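Local coordinates for F5/8 type C domain protein (PDB 4ZRX) that is a putative alpha-L-fucosidase, probably hydrolysing alpha-L-fucosides with its TIM-barrel domain, and also carries an F5/8 type C domain that may bind sugars, at residues Thr513-Tyr518 with Ala573-Asn578. Sequence-based numbering, arbitrary orientation.
Sequences TMAFRY and AKVNMN
Two oxygens of one residue, Thr513, converge on a single backbone amide, that of Lys574. The carbonyl oxygen takes the main share: Lys574 N reaches Thr513 O at 3.0 Å in the carbonyl plane, with an N-H...O angle of 162°. The hydroxyl adds a weak, bent second bond, Lys574 N to Thr513 OG1 at 3.3 Å. Chi1 of -171° swings OG1 to the side away from Thr513's own nitrogen, toward its carbonyl group, which brings both acceptors to the same N-H. The lysine side chain starts out across the threonine at about a right angle, its CB 3.2 Å from Thr513 OG1, and then carries its amine away from the contact.

Deeper in, the packing is small and apolar. Ala573 CB sits 3.7 Å from Ala515 CA, while Ala515 CB touches Val575 CG2 at 4.1 Å. Tyr503, on strand 495-503, backs this patch: its hydroxyl hydrogen-bonds Ala515 N, and its side chain also meets Val575.

The contact joins the loop leading into strand 517-523 to the loop between strands 560-566 and 580-584, within the beta-rich F5/8 type C domain. Lys574 is an exposed residue, yet the hydrogen bonding uses its main-chain N-H; the join therefore rests on a bifurcated hydrogen bond, one branch strong and one weak, and close alanine packing, with no salt bridge between the two segments.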
ATOM      1  N   THR A 513     -13.437 -31.762   1.575  1.00 45.57           N
ATOM      2  CA  THR A 513     -12.888 -32.479   0.422  1.00 45.40           C
ATOM      3  C   THR A 513     -11.375 -32.870   0.501  1.00 41.86           C
ATOM      4  O   THR A 513     -10.792 -33.394  -0.471  1.00 39.41           O
ATOM      5  CB  THR A 513     -13.134 -31.629  -0.832  1.00 47.97           C
ATOM      6  OG1 THR A 513     -12.801 -32.395  -1.986  1.00 51.08           O
ATOM      7  CG2 THR A 513     -12.296 -30.403  -0.812  1.00 46.58           C
HETATM    8  N   MSE A 514     -10.733 -32.571   1.629  1.00 40.03           N
HETATM    9  CA  MSE A 514      -9.282 -32.818   1.762  1.00 37.35           C
HETATM   10  C   MSE A 514      -8.960 -34.312   1.795  1.00 36.76           C
HETATM   11  O   MSE A 514      -9.813 -35.127   2.168  1.00 36.72           O
HETATM   12  CB  MSE A 514      -8.735 -32.152   3.025  1.00 37.95           C
HETATM   13  CG  MSE A 514      -9.196 -32.786   4.343  1.00 38.29           C
HETATM   14 SE   MSE A 514      -8.907 -31.567   5.833  0.75 38.57          SE
HETATM   15  CE  MSE A 514      -7.083 -30.906   5.355  1.00 37.93           C
ATOM     16  N   ALA A 515      -7.728 -34.657   1.416  1.00 33.24           N
ATOM     17  CA  ALA A 515      -7.270 -36.045   1.506  1.00 32.71           C
ATOM     18  C   ALA A 515      -6.994 -36.441   2.954  1.00 33.79           C
ATOM     19  O   ALA A 515      -6.424 -35.646   3.743  1.00 33.01           O
ATOM     20  CB  ALA A 515      -6.033 -36.246   0.683  1.00 31.27           C
ATOM     21  N   PHE A 516      -7.341 -37.686   3.277  1.00 34.03           N
ATOM     22  CA  PHE A 516      -7.055 -38.276   4.569  1.00 35.69           C
ATOM     23  C   PHE A 516      -6.394 -39.668   4.399  1.00 36.07           C
ATOM     24  O   PHE A 516      -5.233 -39.860   4.791  1.00 33.74           O
ATOM     25  CB  PHE A 516      -8.329 -38.358   5.398  1.00 36.98           C
ATOM     26  CG  PHE A 516      -8.160 -39.037   6.725  1.00 38.57           C
ATOM     27  CD1 PHE A 516      -7.106 -38.679   7.592  1.00 39.03           C
ATOM     28  CD2 PHE A 516      -9.063 -40.056   7.121  1.00 40.34           C
ATOM     29  CE1 PHE A 516      -6.959 -39.314   8.842  1.00 40.63           C
ATOM     30  CE2 PHE A 516      -8.929 -40.681   8.378  1.00 41.24           C
ATOM     31  CZ  PHE A 516      -7.881 -40.326   9.227  1.00 41.32           C
ATOM     32  N   ARG A 517      -7.149 -40.610   3.844  1.00 37.06           N
ATOM     33  CA  ARG A 517      -6.591 -41.941   3.522  1.00 39.35           C
ATOM     34  C   ARG A 517      -6.050 -41.892   2.097  1.00 36.47           C
ATOM     35  O   ARG A 517      -6.687 -41.319   1.213  1.00 35.48           O
ATOM     36  CB  ARG A 517      -7.647 -43.043   3.666  1.00 43.59           C
ATOM     37  CG  ARG A 517      -8.254 -43.094   5.050  1.00 48.34           C
ATOM     38  CD  ARG A 517      -8.798 -44.488   5.440  1.00 52.83           C
ATOM     39  NE  ARG A 517      -9.187 -44.494   6.860  1.00 58.41           N
ATOM     40  CZ  ARG A 517      -8.343 -44.499   7.906  1.00 61.14           C
ATOM     41  NH1 ARG A 517      -7.017 -44.530   7.740  1.00 63.65           N
ATOM     42  NH2 ARG A 517      -8.829 -44.467   9.146  1.00 62.77           N
ATOM     43  N   TYR A 518      -4.864 -42.442   1.864  1.00 34.13           N
ATOM     44  CA  TYR A 518      -4.281 -42.304   0.561  1.00 32.56           C
ATOM     45  C   TYR A 518      -3.414 -43.483   0.181  1.00 32.80           C
ATOM     46  O   TYR A 518      -3.008 -44.259   1.045  1.00 32.17           O
ATOM     47  CB  TYR A 518      -3.425 -41.028   0.497  1.00 31.91           C
ATOM     48  CG  TYR A 518      -2.186 -41.141   1.305  1.00 31.47           C
ATOM     49  CD1 TYR A 518      -1.010 -41.685   0.758  1.00 32.12           C
ATOM     50  CD2 TYR A 518      -2.163 -40.737   2.620  1.00 31.94           C
ATOM     51  CE1 TYR A 518       0.152 -41.861   1.543  1.00 32.41           C
ATOM     52  CE2 TYR A 518      -1.016 -40.896   3.395  1.00 32.52           C
ATOM     53  CZ  TYR A 518       0.135 -41.446   2.850  1.00 32.54           C
ATOM     54  OH  TYR A 518       1.264 -41.580   3.632  1.00 33.23           O
ATOM     55  N   ALA A 573     -11.452 -37.719  -2.430  1.00 43.04           N
ATOM     56  CA  ALA A 573     -10.825 -36.422  -2.162  1.00 41.30           C
ATOM     57  C   ALA A 573     -10.570 -35.662  -3.445  1.00 41.47           C
ATOM     58  O   ALA A 573     -10.482 -36.251  -4.519  1.00 42.31           O
ATOM     59  CB  ALA A 573      -9.506 -36.595  -1.389  1.00 40.35           C
ATOM     60  N   LYS A 574     -10.478 -34.346  -3.318  1.00 39.84           N
ATOM     61  CA  LYS A 574     -10.008 -33.499  -4.383  1.00 40.98           C
ATOM     62  C   LYS A 574      -8.688 -32.890  -3.975  1.00 39.25           C
ATOM     63  O   LYS A 574      -8.592 -32.143  -2.956  1.00 38.23           O
ATOM     64  CB  LYS A 574     -10.986 -32.355  -4.655  1.00 44.36           C
ATOM     65  CG  LYS A 574     -12.313 -32.815  -5.262  1.00 48.85           C
ATOM     66  CD  LYS A 574     -13.199 -31.603  -5.562  1.00 52.62           C
ATOM     67  CE  LYS A 574     -14.348 -31.938  -6.495  1.00 57.35           C
ATOM     68  NZ  LYS A 574     -15.326 -32.848  -5.851  1.00 59.09           N
ATOM     69  N   VAL A 575      -7.705 -33.122  -4.821  1.00 36.68           N
ATOM     70  CA  VAL A 575      -6.359 -32.622  -4.599  1.00 36.34           C
ATOM     71  C   VAL A 575      -5.911 -31.866  -5.849  1.00 37.04           C
ATOM     72  O   VAL A 575      -6.138 -32.331  -6.953  1.00 39.22           O
ATOM     73  CB  VAL A 575      -5.421 -33.833  -4.264  1.00 33.89           C
ATOM     74  CG1 VAL A 575      -4.007 -33.366  -3.918  1.00 33.31           C
ATOM     75  CG2 VAL A 575      -5.977 -34.569  -3.062  1.00 33.40           C
ATOM     76  N   ASN A 576      -5.297 -30.710  -5.662  1.00 36.78           N
ATOM     77  CA  ASN A 576      -4.745 -29.884  -6.742  1.00 39.59           C
ATOM     78  C   ASN A 576      -3.251 -30.160  -6.829  1.00 37.45           C
ATOM     79  O   ASN A 576      -2.598 -30.437  -5.823  1.00 32.74           O
ATOM     80  CB  ASN A 576      -4.957 -28.376  -6.423  1.00 42.17           C
ATOM     81  CG  ASN A 576      -4.695 -27.420  -7.646  1.00 48.88           C
ATOM     82  OD1 ASN A 576      -3.552 -26.982  -7.936  1.00 49.46           O
ATOM     83  ND2 ASN A 576      -5.784 -27.038  -8.320  1.00 51.89           N
HETATM   84  N   MSE A 577      -2.697 -30.033  -8.017  1.00 37.72           N
HETATM   85  CA  MSE A 577      -1.265 -30.149  -8.178  1.00 37.59           C
HETATM   86  C   MSE A 577      -0.418 -29.207  -7.252  1.00 36.70           C
HETATM   87  O   MSE A 577       0.704 -29.558  -6.834  1.00 35.95           O
HETATM   88  CB  MSE A 577      -0.938 -29.866  -9.637  1.00 40.15           C
HETATM   89  CG  MSE A 577       0.400 -30.341 -10.022  1.00 41.22           C
HETATM   90 SE   MSE A 577       0.558 -30.358 -11.979  0.75 45.40          SE
HETATM   91  CE  MSE A 577       1.012 -28.490 -12.257  1.00 45.87           C
ATOM     92  N   ASN A 578      -0.935 -28.001  -6.988  1.00 36.14           N
ATOM     93  CA  ASN A 578      -0.268 -27.041  -6.094  1.00 37.54           C
ATOM     94  C   ASN A 578      -0.256 -27.473  -4.621  1.00 35.00           C
ATOM     95  O   ASN A 578       0.473 -26.860  -3.832  1.00 35.23           O
ATOM     96  CB  ASN A 578      -0.887 -25.618  -6.218  1.00 40.63           C
ATOM     97  CG  ASN A 578      -0.340 -24.816  -7.421  1.00 45.87           C
ATOM     98  OD1 ASN A 578       0.751 -25.074  -7.942  1.00 49.36           O
ATOM     99  ND2 ASN A 578      -1.107 -23.815  -7.855  1.00 50.59           N
TER